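Transcriptional regulator WhiB1 (Mycobacterium tuberculosis H37Rv, PDB 6ONO) acts as a probably redox-responsive transcriptional repressor that carries a nitric-oxide-sensitive [4Fe-4S] cluster and binds DNA, including its own promoter, when the cluster is lost or nitrosylated. Local coordinates at residues A[14-19]-A[34-39]; A[48-53]-A[66-71]. All blocks are in the same frame, centred on the assembly; numbering follows the deposited sequence. Where two conformers were deposited one is given.

Contact 1 (A[14-19]-A[34-39]); sequences PELFFP and KLVCNR. With SF4 (iron/sulfur cluster), chain E.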
loop_
_atom_site.group_PDB
_atom_site.type_symbol
_atom_site.label_atom_id
_atom_site.label_comp_id
_atom_site.label_asym_id
_atom_site.label_seq_id
_atom_site.Cartn_x
_atom_site.Cartn_y
_atom_site.Cartn_z
ATOM N N PRO A 14 5.871 8.711 1.983
ATOM C CA PRO A 14 4.975 7.728 1.344
ATOM C C PRO A 14 3.707 7.458 2.135
ATOM O O PRO A 14 2.651 7.205 1.534
ATOM C CB PRO A 14 5.852 6.471 1.231
ATOM C CG PRO A 14 7.249 6.968 1.299
ATOM C CD PRO A 14 7.231 8.180 2.177
ATOM N N GLU A 15 3.767 7.542 3.468
ATOM C CA GLU A 15 2.598 7.255 4.293
ATOM C C GLU A 15 1.501 8.282 4.128
ATOM O O GLU A 15 0.370 8.030 4.562
ATOM C CB GLU A 15 2.992 7.146 5.769
ATOM C CG GLU A 15 3.484 5.756 6.127
ATOM C CD GLU A 15 2.376 4.714 6.074
ATOM O OE1 GLU A 15 1.650 4.578 7.088
ATOM O OE2 GLU A 15 2.215 4.044 5.023
ATOM N N LEU A 16 1.815 9.440 3.547
ATOM C CA LEU A 16 0.770 10.408 3.251
ATOM C C LEU A 16 -0.284 9.796 2.349
ATOM O O LEU A 16 -1.468 10.142 2.443
ATOM C CB LEU A 16 1.372 11.651 2.597
ATOM C CG LEU A 16 0.407 12.716 2.077
ATOM C CD1 LEU A 16 -0.360 13.350 3.234
ATOM C CD2 LEU A 16 1.171 13.755 1.274
ATOM N N PHE A 17 0.111 8.854 1.502
ATOM C CA PHE A 17 -0.827 8.301 0.540
ATOM C C PHE A 17 -1.567 7.103 1.088
ATOM O O PHE A 17 -2.358 6.498 0.366
ATOM C CB PHE A 17 -0.091 7.973 -0.756
ATOM C CG PHE A 17 0.443 9.196 -1.410
ATOM C CD1 PHE A 17 1.679 9.702 -1.043
ATOM C CD2 PHE A 17 -0.343 9.913 -2.283
ATOM C CE1 PHE A 17 2.147 10.857 -1.598
ATOM C CE2 PHE A 17 0.119 11.074 -2.850
ATOM C CZ PHE A 17 1.358 11.553 -2.502
ATOM N N PHE A 18 -1.376 6.784 2.368
ATOM C CA PHE A 18 -2.062 5.666 3.009
ATOM C C PHE A 18 -2.660 6.125 4.333
ATOM O O PHE A 18 -2.195 5.735 5.410
ATOM C CB PHE A 18 -1.103 4.487 3.170
ATOM C CG PHE A 18 -0.781 3.838 1.864
ATOM C CD1 PHE A 18 0.229 4.344 1.050
ATOM C CD2 PHE A 18 -1.561 2.790 1.394
ATOM C CE1 PHE A 18 0.491 3.774 -0.191
ATOM C CE2 PHE A 18 -1.323 2.231 0.155
ATOM C CZ PHE A 18 -0.291 2.719 -0.638
ATOM N N PRO A 19 -3.699 6.963 4.289
ATOM C CA PRO A 19 -4.339 7.372 5.540
ATOM C C PRO A 19 -5.084 6.209 6.162
ATOM O O PRO A 19 -5.684 5.383 5.470
ATOM C CB PRO A 19 -5.303 8.484 5.105
ATOM C CG PRO A 19 -5.611 8.171 3.700
ATOM C CD PRO A 19 -4.372 7.546 3.115
ATOM N N LYS A 34 -4.286 14.188 -2.043
ATOM C CA LYS A 34 -4.848 14.632 -3.311
ATOM C C LYS A 34 -4.214 15.934 -3.782
ATOM O O LYS A 34 -4.093 16.152 -4.987
ATOM C CB LYS A 34 -6.357 14.809 -3.188
ATOM C CG LYS A 34 -7.155 13.529 -3.156
ATOM C CD LYS A 34 -8.648 13.854 -3.058
ATOM C CE LYS A 34 -9.475 12.594 -3.161
ATOM N NZ LYS A 34 -10.922 12.884 -3.244
ATOM N N LEU A 35 -3.836 16.818 -2.855
ATOM C CA LEU A 35 -3.151 18.047 -3.248
ATOM C C LEU A 35 -1.846 17.751 -3.970
ATOM O O LEU A 35 -1.462 18.482 -4.892
ATOM C CB LEU A 35 -2.882 18.926 -2.031
ATOM C CG LEU A 35 -4.102 19.672 -1.494
ATOM C CD1 LEU A 35 -3.711 20.508 -0.293
ATOM C CD2 LEU A 35 -4.709 20.528 -2.570
ATOM N N VAL A 36 -1.134 16.704 -3.551
ATOM C CA VAL A 36 0.065 16.286 -4.271
ATOM C C VAL A 36 -0.308 15.794 -5.660
ATOM O O VAL A 36 0.280 16.206 -6.669
ATOM C CB VAL A 36 0.829 15.205 -3.482
ATOM C CG1 VAL A 36 2.087 14.784 -4.243
ATOM C CG2 VAL A 36 1.172 15.695 -2.077
ATOM N N CYS A 37 -1.302 14.906 -5.735
ATOM C CA CYS A 37 -1.698 14.390 -7.048
ATOM C C CYS A 37 -2.109 15.509 -8.004
ATOM O O CYS A 37 -1.913 15.399 -9.222
ATOM C CB CYS A 37 -2.834 13.388 -6.893
ATOM S SG CYS A 37 -2.378 11.932 -5.948
ATOM N N ASN A 38 -2.695 16.581 -7.474
ATOM C CA ASN A 38 -3.202 17.673 -8.295
ATOM C C ASN A 38 -2.086 18.474 -8.952
ATOM O O ASN A 38 -2.338 19.184 -9.930
ATOM C CB ASN A 38 -4.084 18.578 -7.432
ATOM C CG ASN A 38 -5.477 17.999 -7.221
ATOM O OD1 ASN A 38 -5.757 16.878 -7.647
ATOM N ND2 ASN A 38 -6.336 18.735 -6.515
ATOM N N ARG A 39 -0.861 18.382 -8.437
ATOM C CA ARG A 39 0.287 19.003 -9.078
ATOM C C ARG A 39 1.218 17.950 -9.670
ATOM O O ARG A 39 2.427 18.165 -9.775
ATOM C CB ARG A 39 1.040 19.907 -8.104
ATOM C CG ARG A 39 1.530 19.250 -6.841
ATOM C CD ARG A 39 2.407 20.222 -6.063
ATOM N NE ARG A 39 2.644 19.804 -4.682
ATOM C CZ ARG A 39 3.549 18.907 -4.314
ATOM N NH1 ARG A 39 4.308 18.311 -5.222
ATOM N NH2 ARG A 39 3.692 18.603 -3.031
HETATM FE FE1 SF4 E . 1.982 10.019 -6.895
HETATM FE FE2 SF4 E . -0.520 11.084 -6.941
HETATM FE FE3 SF4 E . 0.110 9.004 -8.614
HETATM FE FE4 SF4 E . 1.195 11.462 -9.049
HETATM S S1 SF4 E . -1.000 10.923 -9.150
HETATM S S2 SF4 E . 2.278 9.476 -9.093
HETATM S S3 SF4 E . 1.427 12.221 -6.909
HETATM S S4 SF4 E . 0.061 8.942 -6.331
#

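Contact 2 (A[48-53]-A[66-71]); sequences SWALNT and DERRAL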
loop_
_atom_site.group_PDB
_atom_site.type_symbol
_atom_site.label_atom_id
_atom_site.label_comp_id
_atom_site.label_asym_id
_atom_site.label_seq_id
_atom_site.Cartn_x
_atom_site.Cartn_y
_atom_site.Cartn_z
ATOM N N SER A 48 -4.865 5.230 -13.969
ATOM C CA SER A 48 -5.084 4.114 -14.879
ATOM C C SER A 48 -4.383 2.856 -14.375
ATOM O O SER A 48 -4.981 1.778 -14.331
ATOM C CB SER A 48 -4.591 4.478 -16.283
ATOM O OG SER A 48 -5.010 5.782 -16.651
ATOM N N TRP A 49 -3.113 2.980 -13.991
ATOM C CA TRP A 49 -2.387 1.806 -13.514
ATOM C C TRP A 49 -2.994 1.255 -12.227
ATOM O O TRP A 49 -3.136 0.034 -12.077
ATOM C CB TRP A 49 -0.921 2.151 -13.303
ATOM C CG TRP A 49 -0.071 0.957 -13.108
ATOM C CD1 TRP A 49 0.546 0.219 -14.076
ATOM C CD2 TRP A 49 0.263 0.345 -11.862
ATOM N NE1 TRP A 49 1.248 -0.813 -13.509
ATOM C CE2 TRP A 49 1.094 -0.755 -12.148
ATOM C CE3 TRP A 49 -0.052 0.627 -10.526
ATOM C CZ2 TRP A 49 1.612 -1.580 -11.151
ATOM C CZ3 TRP A 49 0.467 -0.191 -9.541
ATOM C CH2 TRP A 49 1.283 -1.281 -9.856
ATOM N N ALA A 50 -3.373 2.139 -11.297
ATOM C CA ALA A 50 -3.986 1.679 -10.054
ATOM C C ALA A 50 -5.276 0.919 -10.321
ATOM O O ALA A 50 -5.516 -0.135 -9.719
ATOM C CB ALA A 50 -4.249 2.860 -9.119
ATOM N N LEU A 51 -6.125 1.445 -11.216
ATOM C CA LEU A 51 -7.374 0.764 -11.550
ATOM C C LEU A 51 -7.107 -0.546 -12.275
ATOM O O LEU A 51 -7.704 -1.577 -11.943
ATOM C CB LEU A 51 -8.269 1.661 -12.401
ATOM C CG LEU A 51 -8.814 2.936 -11.746
ATOM C CD1 LEU A 51 -9.576 3.744 -12.763
ATOM C CD2 LEU A 51 -9.689 2.632 -10.533
ATOM N N ASN A 52 -6.194 -0.541 -13.252
ATOM C CA ASN A 52 -6.002 -1.740 -14.055
ATOM C C ASN A 52 -5.358 -2.856 -13.250
ATOM O O ASN A 52 -5.639 -4.034 -13.501
ATOM C CB ASN A 52 -5.171 -1.437 -15.305
ATOM C CG ASN A 52 -5.959 -0.682 -16.369
ATOM O OD1 ASN A 52 -7.184 -0.802 -16.455
ATOM N ND2 ASN A 52 -5.254 0.084 -17.199
ATOM N N THR A 53 -4.518 -2.523 -12.269
ATOM C CA THR A 53 -3.910 -3.564 -11.452
ATOM C C THR A 53 -4.674 -3.840 -10.159
ATOM O O THR A 53 -4.333 -4.793 -9.455
ATOM C CB THR A 53 -2.452 -3.198 -11.115
ATOM O OG1 THR A 53 -2.436 -2.001 -10.330
ATOM C CG2 THR A 53 -1.640 -2.974 -12.385
ATOM N N ASP A 66 -11.677 4.459 -1.305
ATOM C CA ASP A 66 -13.128 4.275 -1.363
ATOM C C ASP A 66 -13.699 4.761 -2.695
ATOM O O ASP A 66 -14.614 4.143 -3.250
ATOM C CB ASP A 66 -13.816 4.979 -0.191
ATOM C CG ASP A 66 -13.619 4.242 1.135
ATOM O OD1 ASP A 66 -13.376 3.017 1.108
ATOM O OD2 ASP A 66 -13.735 4.879 2.203
ATOM N N GLU A 67 -13.155 5.850 -3.235
ATOM C CA GLU A 67 -13.619 6.350 -4.523
ATOM C C GLU A 67 -13.312 5.359 -5.646
ATOM O O GLU A 67 -14.178 5.051 -6.484
ATOM C CB GLU A 67 -12.972 7.714 -4.801
ATOM C CG GLU A 67 -13.527 8.842 -3.934
ATOM C CD GLU A 67 -12.718 10.138 -4.006
ATOM O OE1 GLU A 67 -11.526 10.124 -4.376
ATOM O OE2 GLU A 67 -13.291 11.201 -3.698
ATOM N N ARG A 68 -12.082 4.835 -5.681
ATOM C CA ARG A 68 -11.765 3.853 -6.714
ATOM C C ARG A 68 -12.613 2.604 -6.544
ATOM O O ARG A 68 -13.054 2.003 -7.528
ATOM C CB ARG A 68 -10.267 3.508 -6.681
ATOM C CG ARG A 68 -9.365 4.724 -6.938
ATOM C CD ARG A 68 -7.953 4.310 -7.337
ATOM N NE ARG A 68 -7.405 3.332 -6.397
ATOM C CZ ARG A 68 -6.915 3.630 -5.199
ATOM N NH1 ARG A 68 -6.905 4.883 -4.792
ATOM N NH2 ARG A 68 -6.442 2.658 -4.408
ATOM N N ARG A 69 -12.855 2.194 -5.296
ATOM C CA ARG A 69 -13.655 0.998 -5.052
ATOM C C ARG A 69 -15.084 1.179 -5.536
ATOM O O ARG A 69 -15.670 0.271 -6.144
ATOM C CB ARG A 69 -13.638 0.659 -3.565
ATOM C CG ARG A 69 -14.456 -0.552 -3.218
ATOM C CD ARG A 69 -14.184 -1.002 -1.795
ATOM N NE ARG A 69 -12.767 -1.277 -1.557
ATOM C CZ ARG A 69 -11.991 -0.550 -0.761
ATOM N NH1 ARG A 69 -12.495 0.498 -0.122
ATOM N NH2 ARG A 69 -10.716 -0.875 -0.594
ATOM N N ALA A 70 -15.663 2.352 -5.291
ATOM C CA ALA A 70 -17.005 2.592 -5.792
ATOM C C ALA A 70 -17.023 2.586 -7.310
ATOM O O ALA A 70 -18.046 2.247 -7.916
ATOM C CB ALA A 70 -17.544 3.917 -5.251
ATOM N N LEU A 71 -15.900 2.941 -7.947
ATOM C CA LEU A 71 -15.864 2.897 -9.410
ATOM C C LEU A 71 -16.009 1.470 -9.944
ATOM O O LEU A 71 -16.656 1.254 -10.976
ATOM C CB LEU A 71 -14.576 3.543 -9.914
ATOM C CG LEU A 71 -14.460 4.099 -11.331
ATOM C CD1 LEU A 71 -15.702 4.893 -11.799
ATOM C CD2 LEU A 71 -13.229 4.979 -11.354
HETATM O O HOH W 1 -7.839 0.878 -7.773
#

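Contact 1 (A[14-19]-A[34-39])
F17 and V36 meet beside the [4Fe-4S] cluster of this WhiB-family protein, where a short 3-10 turn (14-17) packs against the last turn of helix 27-38. The F17 side chain can be followed outward. Its CB sets off across the line to the helix, and with CG anti to the carbonyl carbon (chi1 -65°) the ring swings in toward helix and cluster. CD2 passes the cluster sulfide S4 at 4.2 Å. One atom further, CE2 lies 4.1 Å from C37 SG, a sulfur-aromatic contact in which the thiolate sits at the ring edge, 81° off the normal. CZ, at the tip, ends 3.7 Å from V36 CG1, so the ring meets the valine edge-on, the two side chains crossing at about a right angle. Elsewhere the ring touches C9, another cluster ligand, and A33, and a polar side chain of a partner protein meets it as well.

V36 divides its two methyls. CG1, anti to the backbone N, touches both the phenyl edge and the cluster, whereas CG2 turns to L16 and touches its CD2 at 3.9 Å. No hydrogen bond joins the two segments; the join is apolar apart from sulfur, and it sets hydrocarbon beside sulfides S3 and S4 of the cluster. The thiolate of C37 is thus flanked by an aromatic edge while it binds iron FE2 of the cluster through SG at 2.3 Å, and the neighbouring V36 CG1 comes to 3.8 Å from sulfide S3.

Contact 2 (A[48-53]-A[66-71])
L51 and R68 form the centre of a helix-helix contact in which helices 43-53 and 65-71 run at 55° to each other, their local axes 11.1 Å apart at closest approach. The apolar part comes first. L51 extends its CD2 methyl over the aliphatic stem of R68, 4.0 Å from CB and equally near CD, and sends its other branch, CD1, to CD2 of L71 at 4.1 Å. The two leucines cross at about a right angle at the more exposed border, while A50 CB lies obliquely to the R68 guanidinium, 4.2 Å from NE.

The polar part runs through one water. R68 NE donates to it at 2.8 Å, in the guanidinium plane, and the water passes a weak bond on to the backbone O of A50. A bend at chi3 (-50°) folds the arginine chain so that its methylene stem can lie against L51 while NE faces this water. The terminal nitrogens are held outside the two helices: NH2 by the carbonyl of Q55 and NH1 by that of G58, with W60 and M63 packed beside the side chain.

R68 is therefore a buried cation whose charge is met here by backbone carbonyls and water, which would stabilise it electrostatically. Its direct bonds tie the C-terminal helix to the loop between the helices, whereas its polar link to helix 43-53 runs through the water and is weak.

The two contacts follow one another along the chain: contact 1 closes at the end of helix 27-38 before contact 2 opens on the next helix, 43-53. Their centres lie 15 Å apart, contact 1 being the nearer to the middle of the chain and touching the [4Fe-4S] cluster, contact 2 lying further out. A salt bridge joins them directly, K34 NZ of helix 27-38 to E67 OE2 of helix 65-71 at 2.9 Å. Helix 43-53 also carries the cluster ligand C46, one turn before A50. Through this salt bridge and helix 43-53, the cluster region and the C-terminal helix are connected within one small domain.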